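Local coordinates for protein sortase B (Streptococcus pyogenes, PDB 3PSQ) that takes part in pilus assembly as a class B sortase, probably acting as a cysteine transpeptidase that works through an acyl-thioester intermediate, at residues Gly104-Pro107 with Asn108-Lys111; Asn160-Leu163 with Asn164-Gln168. All coordinates share one frame; numbering follows the deposited sequence. Where two conformers were deposited one is given.

Contact 1 (Gly104-Pro107 with Asn108-Lys111); sequences GELP and NFRK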
ATOM      1  N   GLY A 104      -7.704  -9.026  -1.212  1.00 40.63           N
ATOM      2  CA  GLY A 104      -8.702  -9.670  -0.362  1.00 41.17           C
ATOM      3  C   GLY A 104      -8.112 -10.233   0.930  1.00 42.65           C
ATOM      4  O   GLY A 104      -8.839 -10.469   1.885  1.00 42.45           O
ATOM      5  N   GLU A 105      -6.802 -10.502   0.962  1.00 43.86           N
ATOM      6  CA  GLU A 105      -6.189 -11.043   2.192  1.00 45.20           C
ATOM      7  C   GLU A 105      -5.779 -10.011   3.243  1.00 46.28           C
ATOM      8  O   GLU A 105      -5.456 -10.388   4.382  1.00 48.05           O
ATOM      9  CB  GLU A 105      -4.965 -11.873   1.846  1.00 44.92           C
ATOM     10  CG  GLU A 105      -5.289 -13.130   1.034  1.00 44.05           C
ATOM     11  CD  GLU A 105      -4.090 -13.628   0.273  1.00 44.51           C
ATOM     12  OE1 GLU A 105      -3.642 -12.955  -0.653  1.00 43.56           O
ATOM     13  OE2 GLU A 105      -3.571 -14.706   0.586  1.00 48.75           O
ATOM     14  N   LEU A 106      -5.789  -8.715   2.906  1.00 46.43           N
ATOM     15  CA  LEU A 106      -5.323  -7.693   3.874  1.00 46.00           C
ATOM     16  C   LEU A 106      -5.993  -7.832   5.261  1.00 46.11           C
ATOM     17  O   LEU A 106      -5.326  -7.651   6.278  1.00 46.22           O
ATOM     18  CB  LEU A 106      -5.434  -6.261   3.330  1.00 44.62           C
ATOM     19  CG  LEU A 106      -4.442  -5.819   2.247  1.00 44.22           C
ATOM     20  CD1 LEU A 106      -4.554  -4.322   1.948  1.00 40.93           C
ATOM     21  CD2 LEU A 106      -3.001  -6.202   2.605  1.00 42.49           C
ATOM     22  N   PRO A 107      -7.300  -8.144   5.303  1.00 46.07           N
ATOM     23  CA  PRO A 107      -7.942  -8.241   6.608  1.00 47.62           C
ATOM     24  C   PRO A 107      -7.401  -9.385   7.506  1.00 48.06           C
ATOM     25  O   PRO A 107      -7.776  -9.464   8.674  1.00 47.82           O
ATOM     26  CB  PRO A 107      -9.427  -8.482   6.272  1.00 46.93           C
ATOM     27  CG  PRO A 107      -9.587  -7.993   4.917  1.00 46.71           C
ATOM     28  CD  PRO A 107      -8.276  -8.192   4.204  1.00 46.54           C
ATOM     29  N   ASN A 108      -6.572 -10.265   6.962  1.00 48.64           N
ATOM     30  CA  ASN A 108      -5.922 -11.267   7.826  1.00 50.80           C
ATOM     31  C   ASN A 108      -5.045 -10.585   8.866  1.00 51.16           C
ATOM     32  O   ASN A 108      -4.803 -11.132   9.927  1.00 51.83           O
ATOM     33  CB  ASN A 108      -5.084 -12.263   7.010  1.00 50.69           C
ATOM     34  CG  ASN A 108      -5.955 -13.156   6.123  1.00 52.05           C
ATOM     35  OD1 ASN A 108      -7.142 -13.312   6.382  1.00 52.28           O
ATOM     36  ND2 ASN A 108      -5.370 -13.718   5.070  1.00 51.46           N
ATOM     37  N   PHE A 109      -4.573  -9.379   8.556  1.00 51.63           N
ATOM     38  CA  PHE A 109      -3.740  -8.633   9.486  1.00 52.14           C
ATOM     39  C   PHE A 109      -4.479  -8.126  10.717  1.00 53.32           C
ATOM     40  O   PHE A 109      -3.860  -7.598  11.637  1.00 53.12           O
ATOM     41  CB  PHE A 109      -3.029  -7.499   8.768  1.00 50.72           C
ATOM     42  CG  PHE A 109      -1.914  -7.966   7.888  1.00 49.03           C
ATOM     43  CD1 PHE A 109      -0.685  -8.315   8.431  1.00 48.26           C
ATOM     44  CD2 PHE A 109      -2.088  -8.075   6.526  1.00 44.90           C
ATOM     45  CE1 PHE A 109       0.369  -8.762   7.609  1.00 47.09           C
ATOM     46  CE2 PHE A 109      -1.062  -8.502   5.722  1.00 46.74           C
ATOM     47  CZ  PHE A 109       0.183  -8.842   6.260  1.00 45.89           C
ATOM     48  N   ARG A 110      -5.802  -8.282  10.723  1.00 55.28           N
ATOM     49  CA  ARG A 110      -6.626  -7.989  11.892  1.00 56.87           C
ATOM     50  C   ARG A 110      -6.451  -9.079  12.947  1.00 57.39           C
ATOM     51  O   ARG A 110      -6.720  -8.846  14.129  1.00 57.99           O
ATOM     52  CB  ARG A 110      -8.110  -7.891  11.511  1.00 56.92           C
ATOM     53  CG  ARG A 110      -8.450  -6.777  10.487  1.00 61.23           C
ATOM     54  CD  ARG A 110      -9.915  -6.848   9.972  1.00 64.18           C
ATOM     55  NE  ARG A 110     -10.794  -6.404  11.037  1.00 68.96           N
ATOM     56  CZ  ARG A 110     -11.233  -5.153  11.175  1.00 71.58           C
ATOM     57  NH1 ARG A 110     -10.929  -4.224  10.274  1.00 73.21           N
ATOM     58  NH2 ARG A 110     -11.992  -4.830  12.212  1.00 71.54           N
ATOM     59  N   LYS A 111      -6.039 -10.270  12.518  1.00 57.87           N
ATOM     60  CA  LYS A 111      -5.921 -11.416  13.417  1.00 58.75           C
ATOM     61  C   LYS A 111      -4.576 -11.397  14.141  1.00 58.94           C
ATOM     62  O   LYS A 111      -3.507 -11.326  13.501  1.00 58.13           O
ATOM     63  CB  LYS A 111      -6.070 -12.735  12.648  1.00 58.91           C
ATOM     64  CG  LYS A 111      -7.416 -12.961  11.955  1.00 61.63           C
ATOM     65  CD  LYS A 111      -7.223 -14.070  10.865  1.00 67.23           C
ATOM     66  CE  LYS A 111      -8.527 -14.548  10.175  1.00 69.32           C
ATOM     67  NZ  LYS A 111      -8.445 -16.046   9.845  1.00 69.86           N
TER
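A short 3-10 turn in the connection between helix 96-102 and helix 112-117 of the sortase domain brings residues 105-107 against residues 108-110 through three successive i to i+3 backbone bonds. N108 N donates to E105 O at 2.8 Å, F109 N to L106 O at 3.0 Å, and R110 N to P107 O at 3.1 Å. All three are fairly straight, and together they bind the turn.

The side chains spread round this tight coil. N108 folds back along its own backbone (chi1 -67°, CG beside N), which swings the amide back toward E105, ND2 lying 3.7 Å from E105 CB, with the amide and the E105 carboxylate planes nearly perpendicular. The E105 carboxylate itself leads elsewhere, OE1 accepting a hydrogen bond from H46 N. The F109 ring presents its edge to the chain, L106 O lying in the ring plane 3.3 Å from CD2, while CE2 is in looser apolar contact with L106 CD2 at 4.3 Å. On another side of the turn CB and CG of R110 lie against P107 O (CG at 3.3 Å), and CD comes within 4.1 Å of P107 CB. A bend at chi3 then carries the guanidinium away to a salt bridge between NH1 and E191 OE1, next in sequence to the predicted catalytic C190.

The buried residues L106 and F109 both lie on V201 of strand 197-205, and F109 also reaches I135 and C138 of strand 130-142 and meets F114 of helix 112-117 edge-to-face. K111 takes the N-cap position of that helix, so the turn leads directly from the sheet surface into it.

Contact 2 (Asn160-Leu163 with Asn164-Gln168); sequences NEFL and NHIKQ. With ZN (zinc ion), chain O.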
ATOM      1  N   ASN A 160       4.628  12.426  15.851  1.00 58.78           N
ATOM      2  CA  ASN A 160       3.782  12.030  16.954  0.50 59.10           C
ATOM      3  C   ASN A 160       2.287  12.092  16.651  1.00 59.20           C
ATOM      4  O   ASN A 160       1.545  11.278  17.184  1.00 59.34           O
ATOM      5  CB  ASN A 160       4.147  12.788  18.233  0.50 59.31           C
ATOM      6  CG  ASN A 160       5.420  12.246  18.884  0.50 60.52           C
ATOM      7  OD1 ASN A 160       5.923  11.174  18.510  0.50 59.82           O
ATOM      8  ND2 ASN A 160       5.941  12.980  19.869  0.50 61.99           N
ATOM      9  N   GLU A 161       1.845  13.062  15.836  1.00 58.90           N
ATOM     10  CA  GLU A 161       0.417  13.117  15.462  1.00 59.17           C
ATOM     11  C   GLU A 161       0.102  11.939  14.505  1.00 57.91           C
ATOM     12  O   GLU A 161      -0.953  11.318  14.588  1.00 57.54           O
ATOM     13  CB  GLU A 161      -0.028  14.500  14.898  1.00 59.49           C
ATOM     14  CG  GLU A 161      -1.368  14.515  14.044  1.00 64.45           C
ATOM     15  CD  GLU A 161      -2.674  15.001  14.766  1.00 69.91           C
ATOM     16  OE1 GLU A 161      -2.870  14.743  15.996  1.00 71.23           O
ATOM     17  OE2 GLU A 161      -3.532  15.628  14.074  1.00 67.81           O
ATOM     18  N   PHE A 162       1.037  11.639  13.613  1.00 56.97           N
ATOM     19  CA  PHE A 162       0.925  10.532  12.677  1.00 56.02           C
ATOM     20  C   PHE A 162       0.802   9.204  13.424  1.00 55.78           C
ATOM     21  O   PHE A 162      -0.132   8.427  13.194  1.00 56.12           O
ATOM     22  CB  PHE A 162       2.140  10.551  11.748  1.00 55.53           C
ATOM     23  CG  PHE A 162       2.243   9.374  10.819  1.00 55.28           C
ATOM     24  CD1 PHE A 162       1.396   9.256   9.710  1.00 57.31           C
ATOM     25  CD2 PHE A 162       3.229   8.408  11.015  1.00 54.91           C
ATOM     26  CE1 PHE A 162       1.500   8.167   8.819  1.00 54.78           C
ATOM     27  CE2 PHE A 162       3.357   7.329  10.147  1.00 55.77           C
ATOM     28  CZ  PHE A 162       2.483   7.202   9.038  1.00 57.30           C
ATOM     29  N   LEU A 163       1.711   8.946  14.346  1.00 54.96           N
ATOM     30  CA  LEU A 163       1.689   7.677  15.060  1.00 54.66           C
ATOM     31  C   LEU A 163       0.509   7.544  16.024  1.00 55.19           C
ATOM     32  O   LEU A 163      -0.035   6.456  16.186  1.00 55.35           O
ATOM     33  CB  LEU A 163       3.019   7.421  15.759  1.00 54.69           C
ATOM     34  CG  LEU A 163       4.217   7.129  14.842  1.00 52.78           C
ATOM     35  CD1 LEU A 163       5.442   7.001  15.687  1.00 53.14           C
ATOM     36  CD2 LEU A 163       3.985   5.844  14.046  1.00 48.56           C
ATOM     37  N   ASN A 164       0.068   8.640  16.629  1.00 55.12           N
ATOM     38  CA  ASN A 164      -1.082   8.583  17.533  0.50 55.87           C
ATOM     39  C   ASN A 164      -2.400   8.463  16.782  1.00 55.77           C
ATOM     40  O   ASN A 164      -3.355   7.830  17.268  1.00 55.73           O
ATOM     41  CB  ASN A 164      -1.138   9.801  18.482  0.50 56.34           C
ATOM     42  CG  ASN A 164      -2.259   9.680  19.541  0.50 58.10           C
ATOM     43  OD1 ASN A 164      -3.057   8.729  19.506  0.50 60.68           O
ATOM     44  ND2 ASN A 164      -2.319  10.637  20.473  0.50 59.15           N
ATOM     45  N   HIS A 165      -2.469   9.115  15.623  1.00 56.07           N
ATOM     46  CA  HIS A 165      -3.614   8.991  14.746  1.00 56.22           C
ATOM     47  C   HIS A 165      -3.802   7.527  14.371  1.00 56.07           C
ATOM     48  O   HIS A 165      -4.916   6.995  14.423  1.00 56.47           O
ATOM     49  CB  HIS A 165      -3.401   9.793  13.461  1.00 56.97           C
ATOM     50  CG  HIS A 165      -4.551   9.704  12.507  1.00 56.66           C
ATOM     51  ND1 HIS A 165      -5.637  10.540  12.582  1.00 58.02           N
ATOM     52  CD2 HIS A 165      -4.791   8.869  11.474  1.00 55.73           C
ATOM     53  CE1 HIS A 165      -6.490  10.241  11.617  1.00 57.23           C
ATOM     54  NE2 HIS A 165      -6.001   9.230  10.932  1.00 54.99           N
ATOM     55  N   ILE A 166      -2.704   6.895  13.983  1.00 56.04           N
ATOM     56  CA  ILE A 166      -2.688   5.491  13.592  1.00 56.25           C
ATOM     57  C   ILE A 166      -3.041   4.600  14.783  1.00 57.68           C
ATOM     58  O   ILE A 166      -3.998   3.836  14.722  1.00 57.44           O
ATOM     59  CB  ILE A 166      -1.309   5.088  13.017  1.00 55.51           C
ATOM     60  CG1 ILE A 166      -1.125   5.663  11.619  1.00 53.08           C
ATOM     61  CG2 ILE A 166      -1.133   3.573  13.038  1.00 54.72           C
ATOM     62  CD1 ILE A 166       0.320   5.583  11.135  1.00 50.24           C
ATOM     63  N   LYS A 167      -2.271   4.725  15.868  1.00 58.99           N
ATOM     64  CA  LYS A 167      -2.522   3.995  17.098  1.00 60.37           C
ATOM     65  C   LYS A 167      -4.000   3.871  17.491  1.00 60.13           C
ATOM     66  O   LYS A 167      -4.454   2.792  17.827  1.00 60.76           O
ATOM     67  CB  LYS A 167      -1.745   4.618  18.260  1.00 61.22           C
ATOM     68  CG  LYS A 167      -1.634   3.671  19.450  1.00 65.70           C
ATOM     69  CD  LYS A 167      -1.071   4.326  20.716  1.00 73.33           C
ATOM     70  CE  LYS A 167      -1.293   3.403  21.964  1.00 77.04           C
ATOM     71  NZ  LYS A 167      -0.607   3.891  23.233  1.00 78.73           N
ATOM     72  N   GLN A 168      -4.758   4.958  17.461  1.00 60.25           N
ATOM     73  CA  GLN A 168      -6.132   4.949  17.962  0.50 60.02           C
ATOM     74  C   GLN A 168      -7.115   4.287  16.991  1.00 60.25           C
ATOM     75  O   GLN A 168      -8.283   4.042  17.327  1.00 60.81           O
ATOM     76  CB  GLN A 168      -6.563   6.375  18.319  0.50 59.86           C
ATOM     77  CG  GLN A 168      -7.120   7.204  17.180  0.50 59.94           C
ATOM     78  CD  GLN A 168      -8.542   7.611  17.445  0.50 59.47           C
ATOM     79  OE1 GLN A 168      -9.310   7.929  16.528  0.50 56.79           O
ATOM     80  NE2 GLN A 168      -8.908   7.608  18.723  0.50 59.95           N
TER
HETATM   81 ZN    ZN O 324      -6.089  11.953  13.836  1.00 71.15          ZN
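F162 and I166, one helical turn apart on helix 159-167, make the close-packed part of this contact. The methyl CD1 of I166 sits over one face of the phenylalanine ring, 3.6 Å from the centroid and 19° off the normal, in a CH-pi contact displaced toward the rim at CZ (3.4 Å). Different chi1 wells bring the two together: F162 has CG anti to its N (174°), whereas CG1 of I166 stays beside N (-74°) and carries its methyl back along the helix onto the ring. CG1 and CD1 of I166 also lie close to F162 O, the acceptor for I166 N at 3.1 Å.

Further i to i+4 bonds hold the same turns, from N164 N to N160 O, from H165 N to E161 O and from K167 N to L163 O. The solvent side is much looser. N160, E161, N164 and K167 are exposed, and the extended lysine sends its amine away from the preceding turn, which its side chain meets through CB, 3.3 Å from L163 O.

H165 stands between these two regimes. Its ring is buried, yet ND1 binds a zinc ion at 1.9 Å. NE2 is hydrogen-bonded to D145 OD1, most simply as the donor, and with both ring nitrogens engaged the rotation of the imidazole should be fixed. E161 OE2 is 4.5 Å from the zinc ion, too far to be a ligand, though its charge may favour the metal.

Inward, F162 and I166 rest on I202 of strand 197-205, and I166 also on A137 and I139 of strand 130-142; F184 meets the phenylalanine ring obliquely. L163 packs on F136 and on Y173 of strand 170-173, seating the helix against the sheet.

Both contacts are local, each within one continuous stretch, with one side on the sheet and the other toward solvent, and both reach strands 130-142 and 197-205, though their centres lie about 21 Å apart and they do not touch. Contact 1 belongs to an irregular connection between helices, held by i to i+3 bonds, and its arginine ties it to the neighbourhood of the predicted active-site cysteine. Contact 2 is regular helix, with i to i+4 bonds, farther from the centre of the chain; its polar chemistry is a surface zinc ion on a histidine. Apolar packing is also closer in contact 2, methyl over ring, than between the leucine and phenylalanine of contact 1.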